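PDB 4H3U: SnoaL-like domain-containing protein from Catenulispora acidiphila, which is of unknown function but has a ketosteroid isomerase-like (SnoaL-like) fold and may take part in trimethylamine metabolism. Local coordinates for residues Phe116-Ala121 with Leu140-Ala145; Arg77-Ala80 with Asn84-Val87; Glu29-Trp34 with Asp97-Glu102; Asp53-Asp58 with Thr64-Glu69; Ala35-Gly40 with Asn44-Leu49. One frame throughout, in Å; residues are numbered along the deposited sequence. Where two conformers were deposited one is given.

Interaction 1: Phe116-Ala121 with Leu140-Ala145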
# COMPACT_ATOMS: atom_id res chain seq x y z
N PHE A 116 -7.21 -16.48 2.34
CA PHE A 116 -6.08 -15.67 1.90
C PHE A 116 -5.35 -15.05 3.09
O PHE A 116 -5.92 -14.91 4.18
CB PHE A 116 -6.57 -14.52 0.97
CG PHE A 116 -7.33 -13.42 1.70
CD1 PHE A 116 -6.67 -12.33 2.23
CD2 PHE A 116 -8.70 -13.52 1.88
CE1 PHE A 116 -7.38 -11.35 2.94
CE2 PHE A 116 -9.42 -12.56 2.58
CZ PHE A 116 -8.73 -11.47 3.13
N ALA A 117 -4.12 -14.65 2.84
CA ALA A 117 -3.32 -13.81 3.79
C ALA A 117 -2.37 -13.01 2.92
O ALA A 117 -1.63 -13.58 2.12
CB ALA A 117 -2.61 -14.62 4.84
N VAL A 118 -2.37 -11.67 3.08
CA VAL A 118 -1.51 -10.81 2.29
C VAL A 118 -0.85 -9.76 3.17
O VAL A 118 -1.43 -9.32 4.18
CB VAL A 118 -2.31 -10.09 1.18
CG1 VAL A 118 -2.85 -11.07 0.13
CG2 VAL A 118 -3.45 -9.22 1.71
N PRO A 119 0.32 -9.26 2.76
CA PRO A 119 0.89 -8.12 3.45
C PRO A 119 0.05 -6.85 3.18
O PRO A 119 -0.43 -6.62 2.07
CB PRO A 119 2.30 -7.99 2.84
CG PRO A 119 2.19 -8.63 1.50
CD PRO A 119 1.18 -9.73 1.66
N MSE A 120 -0.02 -5.98 4.16
CA MSE A 120 -0.74 -4.74 4.02
C MSE A 120 0.11 -3.67 4.61
O MSE A 120 0.93 -3.92 5.51
CB MSE A 120 -2.10 -4.87 4.73
CG MSE A 120 -3.06 -3.67 4.55
SE MSE A 120 -4.89 -4.04 5.23
CE MSE A 120 -4.12 -4.75 6.90
N ALA A 121 -0.04 -2.49 4.02
CA ALA A 121 0.59 -1.25 4.55
C ALA A 121 -0.55 -0.35 4.97
O ALA A 121 -1.42 -0.01 4.15
CB ALA A 121 1.47 -0.59 3.48
N LEU A 140 -5.07 -6.60 -4.00
CA LEU A 140 -6.36 -7.25 -4.28
C LEU A 140 -6.12 -8.44 -5.22
O LEU A 140 -6.77 -9.48 -5.07
CB LEU A 140 -7.39 -6.29 -4.83
CG LEU A 140 -8.78 -6.91 -5.03
CD1 LEU A 140 -9.41 -7.41 -3.75
CD2 LEU A 140 -9.71 -5.89 -5.70
N SER A 141 -5.18 -8.34 -6.14
CA SER A 141 -4.92 -9.47 -7.08
C SER A 141 -4.50 -10.70 -6.29
O SER A 141 -4.94 -11.80 -6.61
CB SER A 141 -3.80 -9.03 -8.07
OG SER A 141 -4.31 -8.04 -8.93
N SER A 142 -3.62 -10.51 -5.34
CA SER A 142 -3.14 -11.61 -4.52
C SER A 142 -4.28 -12.18 -3.68
O SER A 142 -4.40 -13.40 -3.52
CB SER A 142 -1.94 -11.21 -3.67
OG SER A 142 -1.43 -12.37 -2.98
N VAL A 143 -5.10 -11.32 -3.08
CA VAL A 143 -6.26 -11.77 -2.32
C VAL A 143 -7.13 -12.71 -3.17
O VAL A 143 -7.50 -13.82 -2.77
CB VAL A 143 -7.14 -10.61 -1.79
CG1 VAL A 143 -8.48 -11.13 -1.22
CG2 VAL A 143 -6.38 -9.82 -0.72
N LEU A 144 -7.50 -12.23 -4.33
CA LEU A 144 -8.40 -13.01 -5.20
C LEU A 144 -7.74 -14.30 -5.68
O LEU A 144 -8.40 -15.36 -5.72
CB LEU A 144 -8.88 -12.17 -6.37
CG LEU A 144 -9.68 -10.92 -5.99
CD1 LEU A 144 -10.03 -10.10 -7.24
CD2 LEU A 144 -10.91 -11.23 -5.13
N ALA A 145 -6.49 -14.24 -6.11
CA ALA A 145 -5.81 -15.44 -6.58
C ALA A 145 -5.70 -16.49 -5.46
O ALA A 145 -5.99 -17.66 -5.69
CB ALA A 145 -4.43 -15.09 -7.13
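Strand 116-121 and helix 140-145 run nearly antiparallel, their axes 7.7 Å apart at an angle of 162°, and the backbones come nearest where the CA atoms of Phe116 and Val143 lie 5.7 Å apart. In this ketosteroid isomerase-like fold the contact seats the C-terminal helix 140-147 against the start of strand 116-127, and no hydrogen bond joins the two segments directly. Val143 is the centre of it: its two methyls divide the contact, CG1 to the ring of Phe116 and CG2 mainly to Val118. CG1 sits almost over the middle of the Phe116 ring, 3.9 Å from the ring centroid and 11° off the normal, a CH-pi contact made face-on. CG2 turns to Val118 and lies 3.8 Å from Val118 CG1. The Phe116 ring reaches this place with CG between the backbone N and the carbonyl carbon (chi1 71°). Tyr105, on the neighbouring strand, meets the same ring edge-to-face, while Ile109 and Tyr138 also pack on Val143. At the margin Ser142, in one of its two conformers, lays its side chain beside Val118, yet its hydroxyl is engaged by Gln146, whose OE1 is bonded in turn to the backbone N of Ala117, a polar bridge from helix to strand. Back at the centre, Val143 CG2 also brushes the rim of the aromatic ring, 3.9 Å from Phe116 CD1.

Interaction 2: Arg77-Ala80 with Asn84-Val87. With CD (cadmium ion), chain E.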
# COMPACT_ATOMS: atom_id res chain seq x y z
N ARG A 77 -19.26 -4.50 7.69
CA ARG A 77 -19.39 -4.88 6.29
C ARG A 77 -18.33 -5.89 5.89
O ARG A 77 -18.59 -6.84 5.14
CB ARG A 77 -19.34 -3.65 5.40
CG ARG A 77 -20.56 -2.73 5.49
CD ARG A 77 -20.26 -1.28 5.01
NE ARG A 77 -19.73 -1.20 3.66
CZ ARG A 77 -19.13 -0.12 3.14
NH1 ARG A 77 -18.90 0.95 3.90
NH2 ARG A 77 -18.71 -0.14 1.87
N THR A 78 -17.11 -5.66 6.34
CA THR A 78 -16.03 -6.57 6.05
C THR A 78 -16.35 -7.95 6.65
O THR A 78 -16.19 -8.97 5.97
CB THR A 78 -14.70 -6.00 6.55
OG1 THR A 78 -14.38 -4.77 5.87
CG2 THR A 78 -13.58 -6.93 6.29
N ASP A 79 -16.78 -7.98 7.90
CA ASP A 79 -17.14 -9.26 8.56
C ASP A 79 -18.29 -9.97 7.88
O ASP A 79 -18.37 -11.19 7.88
CB ASP A 79 -17.47 -9.06 10.02
CG ASP A 79 -16.26 -8.75 10.90
OD1 ASP A 79 -15.12 -8.96 10.46
OD2 ASP A 79 -16.50 -8.40 12.08
N ALA A 80 -19.24 -9.22 7.38
CA ALA A 80 -20.36 -9.83 6.67
C ALA A 80 -19.88 -10.54 5.41
O ALA A 80 -20.47 -11.54 5.03
CB ALA A 80 -21.38 -8.77 6.31
N ASN A 84 -13.46 -14.89 9.59
CA ASN A 84 -12.17 -14.99 10.28
C ASN A 84 -11.18 -13.85 9.95
O ASN A 84 -9.99 -14.09 9.84
CB ASN A 84 -11.51 -16.38 10.04
CG ASN A 84 -10.36 -16.63 10.97
OD1 ASN A 84 -10.45 -16.38 12.17
ND2 ASN A 84 -9.25 -17.09 10.41
N VAL A 85 -11.69 -12.64 9.75
CA VAL A 85 -10.79 -11.53 9.48
C VAL A 85 -9.78 -11.41 10.63
O VAL A 85 -10.17 -11.45 11.82
CB VAL A 85 -11.55 -10.20 9.37
CG1 VAL A 85 -10.61 -9.01 9.42
CG2 VAL A 85 -12.37 -10.17 8.11
N HIS A 86 -8.51 -11.36 10.29
CA HIS A 86 -7.49 -11.21 11.30
C HIS A 86 -6.34 -10.42 10.72
O HIS A 86 -5.97 -10.57 9.57
CB HIS A 86 -7.06 -12.56 11.90
CG HIS A 86 -6.48 -13.54 10.94
ND1 HIS A 86 -7.22 -14.20 9.98
CD2 HIS A 86 -5.23 -14.07 10.87
CE1 HIS A 86 -6.43 -15.02 9.31
NE2 HIS A 86 -5.22 -14.98 9.84
N VAL A 87 -5.82 -9.53 11.57
CA VAL A 87 -4.74 -8.63 11.21
C VAL A 87 -3.63 -8.76 12.24
O VAL A 87 -3.90 -8.60 13.41
CB VAL A 87 -5.22 -7.17 11.15
CG1 VAL A 87 -4.06 -6.23 10.96
CG2 VAL A 87 -6.26 -6.99 10.06
CD CD E . -3.36 -16.23 9.41
O HOH W 1 -14.57 -11.77 10.05
O HOH W 2 -2.32 -14.38 8.47
O HOH W 3 -2.34 -15.54 11.27
O HOH W 4 -4.31 -18.06 10.43
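A single water stands between helix and strand where no direct hydrogen bond forms: water 1 lies 2.9 Å from Asp79 OD1, to which it can donate, and accepts from Val85 N at 3.0 Å. It spans the tight helix-to-strand connection of this SnoaL-like fold, in which helix 68-81 gives way to strand 82-95. Val85 makes the direct contacts, crossing both helix side chains at about a right angle. Its CG2 touches Thr78 CG2 at 3.9 Å and also rests against Asp79 OD1, putting an apolar methyl beside the carboxylate. With CG1 anti to the backbone N (chi1 167°), CG2 is the branch turned to the helix. The polar ends look to their own helix: Thr78 OG1 bonds to the backbone O of Trp74, and Asp79 OD1 forms a salt bridge with Lys75. Trp38 and Tyr105 pack on Thr78 and Val85, making the contact part of the hydrophobic core. Farther along the strand His86 holds a cadmium ion, with three waters and two further ligands completing its coordination. The imidazole is fixed from behind by Asn84 O, which lies in the ring plane and accepts from His86 ND1 at 2.8 Å, leaving His86 NE2 to bind the cadmium at 2.3 Å.

Interaction 3: Glu29-Trp34 with Asp97-Glu102. With CD (cadmium ion), chain F.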
# COMPACT_ATOMS: atom_id res chain seq x y z
N GLU A 29 0.77 1.67 21.12
CA GLU A 29 -0.44 1.04 21.60
C GLU A 29 -1.61 1.18 20.59
O GLU A 29 -2.43 0.30 20.52
CB GLU A 29 -0.77 1.58 23.00
CG GLU A 29 0.33 1.19 24.02
CD GLU A 29 0.47 -0.33 24.26
OE1 GLU A 29 -0.55 -1.04 24.45
OE2 GLU A 29 1.62 -0.82 24.33
N ILE A 30 -1.68 2.32 19.89
CA ILE A 30 -2.75 2.53 18.94
C ILE A 30 -2.73 1.47 17.83
O ILE A 30 -3.79 1.06 17.33
CB ILE A 30 -2.74 3.97 18.35
CG1 ILE A 30 -4.01 4.27 17.57
CG2 ILE A 30 -1.54 4.22 17.45
CD1 ILE A 30 -5.29 4.13 18.34
N VAL A 31 -1.52 1.01 17.47
CA VAL A 31 -1.38 -0.04 16.47
C VAL A 31 -1.92 -1.36 17.02
O VAL A 31 -2.66 -2.08 16.34
CB VAL A 31 0.04 -0.15 16.00
CG1 VAL A 31 0.24 -1.31 15.05
CG2 VAL A 31 0.47 1.17 15.32
N THR A 32 -1.54 -1.70 18.25
CA THR A 32 -2.03 -2.93 18.87
C THR A 32 -3.57 -2.87 18.99
O THR A 32 -4.23 -3.87 18.72
CB THR A 32 -1.35 -3.10 20.24
OG1 THR A 32 0.05 -3.11 20.01
CG2 THR A 32 -1.81 -4.34 20.94
N ALA A 33 -4.12 -1.71 19.35
CA ALA A 33 -5.55 -1.55 19.49
C ALA A 33 -6.27 -1.71 18.15
O ALA A 33 -7.32 -2.32 18.04
CB ALA A 33 -5.92 -0.22 20.12
N TRP A 34 -5.68 -1.13 17.10
CA TRP A 34 -6.23 -1.22 15.74
C TRP A 34 -6.28 -2.68 15.27
O TRP A 34 -7.29 -3.14 14.74
CB TRP A 34 -5.40 -0.30 14.84
CG TRP A 34 -5.63 -0.42 13.36
CD1 TRP A 34 -6.49 0.33 12.59
CD2 TRP A 34 -4.92 -1.28 12.44
NE1 TRP A 34 -6.38 -0.04 11.27
CE2 TRP A 34 -5.39 -0.99 11.15
CE3 TRP A 34 -3.89 -2.20 12.58
CZ2 TRP A 34 -4.89 -1.60 10.03
CZ3 TRP A 34 -3.38 -2.81 11.46
CH2 TRP A 34 -3.88 -2.51 10.20
N ASP A 97 3.22 12.75 14.17
CA ASP A 97 1.82 12.36 14.17
C ASP A 97 1.50 11.26 13.15
O ASP A 97 0.34 10.96 12.96
CB ASP A 97 0.95 13.55 13.86
CG ASP A 97 0.97 14.60 14.95
OD1 ASP A 97 0.99 14.24 16.16
OD2 ASP A 97 0.92 15.77 14.56
N HIS A 98 2.51 10.67 12.54
CA HIS A 98 2.30 9.65 11.52
C HIS A 98 2.77 8.32 12.01
O HIS A 98 3.78 8.22 12.69
CB HIS A 98 3.08 10.03 10.27
CG HIS A 98 2.71 11.37 9.72
ND1 HIS A 98 1.72 11.52 8.77
CD2 HIS A 98 3.11 12.61 10.05
CE1 HIS A 98 1.55 12.80 8.52
NE2 HIS A 98 2.40 13.49 9.26
N VAL A 99 1.99 7.29 11.78
CA VAL A 99 2.35 5.93 12.14
C VAL A 99 2.22 5.08 10.86
O VAL A 99 1.23 5.15 10.14
CB VAL A 99 1.42 5.38 13.25
CG1 VAL A 99 1.74 3.95 13.56
CG2 VAL A 99 1.50 6.23 14.51
N THR A 100 3.24 4.27 10.62
CA THR A 100 3.23 3.31 9.54
C THR A 100 3.15 1.92 10.11
O THR A 100 3.91 1.58 11.03
CB THR A 100 4.48 3.46 8.68
OG1 THR A 100 4.54 4.79 8.19
CG2 THR A 100 4.51 2.44 7.56
N ILE A 101 2.24 1.11 9.55
CA ILE A 101 2.05 -0.25 9.98
C ILE A 101 2.30 -1.21 8.83
O ILE A 101 1.71 -1.04 7.77
CB ILE A 101 0.61 -0.47 10.48
CG1 ILE A 101 0.21 0.51 11.57
CG2 ILE A 101 0.44 -1.91 10.98
CD1 ILE A 101 -1.27 0.52 11.89
N GLU A 102 3.17 -2.18 9.04
CA GLU A 102 3.32 -3.31 8.14
C GLU A 102 2.59 -4.48 8.85
O GLU A 102 2.96 -4.88 9.97
CB GLU A 102 4.77 -3.67 7.89
CG GLU A 102 5.47 -2.58 7.14
CD GLU A 102 6.90 -2.88 6.73
OE1 GLU A 102 7.14 -3.99 6.19
OE2 GLU A 102 7.77 -1.98 6.87
CD CD F . 2.77 15.68 9.45
O HOH W 5 0.72 15.87 10.55
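Val31 CG2 meets Val99 CG1 at 3.5 Å, a close apolar contact where the N-terminal helix lies over the curved sheet of this ketosteroid isomerase-like fold. Val31 and Ile101 approach tip to tip, Val31 CG2 standing 3.8 Å from Ile101 CG1. Ile101 then reaches Trp34: its CD1 lies over one face of the indole, 4.0 Å from the centroid of the six-membered ring and 17° off the normal, displaced toward the rim. Extension of the isoleucine beyond CG1 (chi2 168°) carries that methyl onto the ring, while CG2 also touches Trp34 CZ3. An alanine here would remove both ring-touching methyls, and the Trp34 face and the Val31 methyls would probably be left with a gap between helix and sheet. Trp38 meets the indole edge-to-face, Met120 and Val87 add further packing, and Ile89 lies against Val31. The helix crosses the strand at 47°, with axes 10.0 Å apart. On the sheet's other side Thr100 OG1 hydrogen-bonds Thr100 OG1 of the second subunit, placing the strand in the dimer interface. His98 also stacks on Tyr93 of that subunit, and His98 NE2 binds a cadmium ion at 2.2 Å.

Interaction 4: Asp53-Asp58 with Thr64-Glu69. With CD (cadmium ion), chain C.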
# COMPACT_ATOMS: atom_id res chain seq x y z
N ASP A 53 -14.42 13.42 12.85
CA ASP A 53 -14.28 13.64 11.42
C ASP A 53 -13.16 12.81 10.82
O ASP A 53 -12.65 13.10 9.75
CB ASP A 53 -14.08 15.15 11.13
CG ASP A 53 -12.87 15.75 11.84
OD1 ASP A 53 -12.59 16.93 11.53
OD2 ASP A 53 -12.21 15.08 12.68
N GLY A 54 -12.77 11.75 11.51
CA GLY A 54 -11.74 10.88 11.02
C GLY A 54 -12.14 10.16 9.74
O GLY A 54 -13.30 9.85 9.54
N THR A 55 -11.16 9.88 8.91
CA THR A 55 -11.39 9.19 7.65
C THR A 55 -10.69 7.83 7.59
O THR A 55 -9.65 7.61 8.20
CB THR A 55 -10.91 10.05 6.46
OG1 THR A 55 -9.51 10.31 6.58
CG2 THR A 55 -11.67 11.36 6.42
N TYR A 56 -11.31 6.93 6.82
CA TYR A 56 -10.78 5.61 6.60
C TYR A 56 -10.91 5.34 5.10
O TYR A 56 -12.01 5.41 4.54
CB TYR A 56 -11.60 4.55 7.41
CG TYR A 56 -10.89 3.24 7.65
CD1 TYR A 56 -10.50 2.87 8.94
CD2 TYR A 56 -10.55 2.38 6.60
CE1 TYR A 56 -9.78 1.75 9.17
CE2 TYR A 56 -9.77 1.27 6.84
CZ TYR A 56 -9.38 0.96 8.15
OH TYR A 56 -8.55 -0.11 8.41
N VAL A 57 -9.81 5.01 4.44
CA VAL A 57 -9.79 4.67 3.02
C VAL A 57 -9.12 3.32 2.84
O VAL A 57 -7.99 3.14 3.21
CB VAL A 57 -9.04 5.74 2.20
CG1 VAL A 57 -9.04 5.32 0.73
CG2 VAL A 57 -9.69 7.10 2.38
N ASP A 58 -9.84 2.39 2.18
CA ASP A 58 -9.28 1.13 1.72
C ASP A 58 -9.03 1.29 0.24
O ASP A 58 -9.97 1.37 -0.55
CB ASP A 58 -10.20 -0.04 2.04
CG ASP A 58 -9.65 -1.36 1.59
OD1 ASP A 58 -9.08 -1.44 0.47
OD2 ASP A 58 -9.82 -2.37 2.34
N THR A 64 -14.40 4.44 1.05
CA THR A 64 -14.16 5.65 1.83
C THR A 64 -15.23 5.89 2.91
O THR A 64 -16.42 5.99 2.60
CB THR A 64 -14.09 6.85 0.86
OG1 THR A 64 -15.32 6.98 0.14
CG2 THR A 64 -13.03 6.63 -0.14
N MSE A 65 -14.79 6.01 4.16
CA MSE A 65 -15.71 6.20 5.29
C MSE A 65 -15.24 7.38 6.11
O MSE A 65 -14.05 7.63 6.22
CB MSE A 65 -15.71 4.96 6.21
CG MSE A 65 -16.51 3.77 5.71
SE MSE A 65 -15.79 2.75 4.19
CE MSE A 65 -13.96 2.52 4.81
N THR A 66 -16.19 8.14 6.67
CA THR A 66 -15.89 9.28 7.53
C THR A 66 -16.73 9.18 8.80
O THR A 66 -17.95 9.02 8.70
CB THR A 66 -16.18 10.63 6.78
OG1 THR A 66 -15.38 10.65 5.59
CG2 THR A 66 -15.87 11.80 7.63
N GLY A 67 -16.06 9.36 9.93
CA GLY A 67 -16.73 9.34 11.22
C GLY A 67 -16.87 7.95 11.79
O GLY A 67 -16.75 6.95 11.11
N ARG A 68 -17.05 7.87 13.12
CA ARG A 68 -17.05 6.61 13.81
C ARG A 68 -18.13 5.67 13.39
O ARG A 68 -17.89 4.45 13.36
CB ARG A 68 -17.09 6.85 15.33
CG ARG A 68 -15.88 7.62 15.88
CD ARG A 68 -15.72 7.48 17.38
NE ARG A 68 -16.66 8.29 18.09
CZ ARG A 68 -16.53 9.60 18.25
NH1 ARG A 68 -15.49 10.22 17.69
NH2 ARG A 68 -17.45 10.25 18.94
N GLU A 69 -19.35 6.14 13.15
CA GLU A 69 -20.41 5.25 12.73
C GLU A 69 -20.07 4.57 11.41
O GLU A 69 -20.22 3.33 11.29
CB GLU A 69 -21.79 5.89 12.67
CG GLU A 69 -22.34 6.31 14.03
CD GLU A 69 -23.79 6.74 13.89
OE1 GLU A 69 -24.04 7.90 13.67
OE2 GLU A 69 -24.66 5.85 13.81
CD CD C . -26.27 8.36 13.81
O HOH W 6 -27.19 6.91 15.49
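Tyr56 and Met65, the latter present as selenomethionine, form the antiparallel hydrogen-bonded pair of the hairpin made by strands 54-58 and 63-66. Tyr56 N donates to Met65 O at 2.9 Å, tilted 21° from the carbonyl plane, and Met65 N returns a bond of the same length to Tyr56 O, here in the plane. Two residues on, Gly67 N gives Gly54 O a nearly straight bond of 2.8 Å (170° at the hydrogen). The three acceptors also receive CA-H...O contacts: Thr66 CA to Gly54 O, Thr55 CA to Met65 O and Thr64 CA to Tyr56 O. Non-hydrogen-bonded pairs flank Tyr56 and Met65: Thr55 with Thr66, and Val57 with Thr64. Thr55 and Thr66 lie side by side, Thr55 CG2 3.9 Å from Thr66 OG1, and Thr66 N bonds to Gln70 OE1. On the other face the Met65 chain, bent at chi2 and chi3, folds back to bring Met65 CE 3.9 Å from Tyr56 CD2. The phenol of Tyr56 is held by Asp136 OD2, and Asp58 OD2 by the hydroxyl of Tyr138. Gly67 has a positive phi (86°) that would jam a CB against the preceding carbonyl; it occupies the N-cap position of helix 68-81. Beyond it Glu69 OE1 binds a cadmium ion, which water 6 also coordinates. Strand 63-66 is outermost in the sheet within this chain; strand 54-58 pairs on its other side with strand 130-138 through the backbones of Thr55 and Val57, while helix 68-81 packs Ile71 and Trp74 on Tyr56, and Trp74 and Arg77 on Met65.

Interaction 5: Ala35-Gly40 with Asn44-Leu49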
# COMPACT_ATOMS: atom_id res chain seq x y z
N ALA A 35 -5.17 -3.40 15.48
CA ALA A 35 -5.13 -4.81 15.09
C ALA A 35 -6.13 -5.65 15.87
O ALA A 35 -6.80 -6.53 15.29
CB ALA A 35 -3.75 -5.39 15.21
N ALA A 36 -6.26 -5.37 17.17
CA ALA A 36 -7.19 -6.12 18.01
C ALA A 36 -8.64 -5.82 17.57
O ALA A 36 -9.50 -6.71 17.59
CB ALA A 36 -6.99 -5.79 19.47
N ALA A 37 -8.92 -4.59 17.18
CA ALA A 37 -10.25 -4.21 16.72
C ALA A 37 -10.58 -4.93 15.41
O ALA A 37 -11.65 -5.50 15.24
CB ALA A 37 -10.33 -2.70 16.56
N TRP A 38 -9.63 -4.98 14.49
CA TRP A 38 -9.87 -5.70 13.23
C TRP A 38 -10.00 -7.21 13.42
O TRP A 38 -10.76 -7.86 12.70
CB TRP A 38 -8.73 -5.42 12.24
CG TRP A 38 -9.01 -4.26 11.36
CD1 TRP A 38 -8.37 -3.05 11.29
CD2 TRP A 38 -10.08 -4.20 10.41
NE1 TRP A 38 -8.97 -2.24 10.35
CE2 TRP A 38 -10.02 -2.93 9.80
CE3 TRP A 38 -11.10 -5.08 10.02
CZ2 TRP A 38 -10.96 -2.52 8.85
CZ3 TRP A 38 -12.00 -4.67 9.06
CH2 TRP A 38 -11.93 -3.42 8.50
N THR A 39 -9.27 -7.77 14.40
CA THR A 39 -9.26 -9.22 14.63
C THR A 39 -10.44 -9.69 15.46
O THR A 39 -10.85 -10.84 15.35
CB THR A 39 -7.92 -9.60 15.25
OG1 THR A 39 -6.88 -9.22 14.33
CG2 THR A 39 -7.84 -11.08 15.59
N GLY A 40 -11.02 -8.81 16.24
CA GLY A 40 -12.16 -9.11 17.09
C GLY A 40 -13.47 -9.10 16.33
O GLY A 40 -13.50 -9.05 15.11
N ASN A 44 -17.61 -1.52 16.99
CA ASN A 44 -17.34 -0.29 17.74
C ASN A 44 -15.94 -0.21 18.30
O ASN A 44 -15.48 0.88 18.61
CB ASN A 44 -18.35 -0.10 18.86
CG ASN A 44 -19.74 0.26 18.39
OD1 ASN A 44 -20.73 -0.31 18.90
ND2 ASN A 44 -19.84 1.22 17.52
N ALA A 45 -15.25 -1.33 18.46
CA ALA A 45 -13.88 -1.29 18.92
C ALA A 45 -13.00 -0.63 17.86
O ALA A 45 -11.97 -0.03 18.23
CB ALA A 45 -13.38 -2.70 19.28
N LEU A 46 -13.37 -0.70 16.58
CA LEU A 46 -12.59 -0.01 15.54
C LEU A 46 -13.00 1.46 15.50
O LEU A 46 -12.15 2.36 15.58
CB LEU A 46 -12.80 -0.65 14.16
CG LEU A 46 -11.96 0.01 13.04
CD1 LEU A 46 -10.49 -0.23 13.25
CD2 LEU A 46 -12.39 -0.51 11.68
N GLY A 47 -14.30 1.74 15.38
CA GLY A 47 -14.74 3.11 15.29
C GLY A 47 -14.33 4.02 16.43
O GLY A 47 -13.97 5.21 16.21
N THR A 48 -14.35 3.52 17.65
CA THR A 48 -14.05 4.35 18.81
C THR A 48 -12.64 4.93 18.78
O THR A 48 -12.35 5.91 19.49
CB THR A 48 -14.33 3.58 20.12
OG1 THR A 48 -14.47 4.53 21.16
CG2 THR A 48 -13.25 2.58 20.44
N LEU A 49 -11.73 4.34 18.02
CA LEU A 49 -10.37 4.85 17.91
C LEU A 49 -10.24 6.14 17.11
O LEU A 49 -9.19 6.77 17.15
CB LEU A 49 -9.48 3.79 17.24
CG LEU A 49 -9.42 2.44 17.93
CD1 LEU A 49 -8.60 1.46 17.11
CD2 LEU A 49 -8.88 2.57 19.36
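Ala35 O takes two donors from Thr39, its backbone N and its hydroxyl OG1, both at 2.9 Å and from opposite faces of the carbonyl plane. This double grip lies in the last turn of helix 29-39, the first arm of a short helical hairpin in the SnoaL-like fold; helix 43-47 folds back on it. The two helices meet at Ala37 and Leu46, whose CA atoms are 5.0 Å apart. Such closeness rests on small groups: Ala37 CB lies 3.6 Å from the backbone O of Ala45, and near the CB atoms of Ala45 and Leu46. Leu46, with CG anti to the backbone N (chi1 -178°), sends both methyls obliquely to the indole of Trp38. CD1 makes an off-centre CH-pi contact with the five-membered ring, 4.2 Å from its centroid, and CD2 approaches the six-membered ring. Trp74 and Val85 crowd the indole as well. Trp38 NE1 donates into the core, bonded to Tyr56 OH. Exchange of Trp38 for a leucine would probably leave the Tyr56 hydroxyl without this partner and open a gap beside the Leu46 methyls. On the six-membered ring, Leu46 CD2 lies 3.8 Å from Trp38 CZ2.

How the interactions relate
Interactions 3 and 5 share helix 29-39, their centres 12 Å apart, and the helix carries its tryptophans into the other contacts. Trp34 of interaction 3 touches interaction 1 at Met120 (Trp34 CH2 to Met120 CE 4.0 Å) and interaction 2 at Val87 (Trp34 CZ3 to Val87 CG1 3.5 Å). Interaction 5 is tied to interaction 4 by Trp38 NE1 and Tyr56 OH, 2.9 Å apart, and to interaction 2 by a probable hydrogen bond between Thr39 OG1 and Val87 N, 3.0 Å apart. Interactions 2 and 4 both use helix 68-81. Interactions 1 and 4 lie on opposite sides of the chain's centre, about 22 Å between centres. Cadmium ions bind at residues of interactions 2, 3 and 4; interactions 1 and 3 also touch the second subunit.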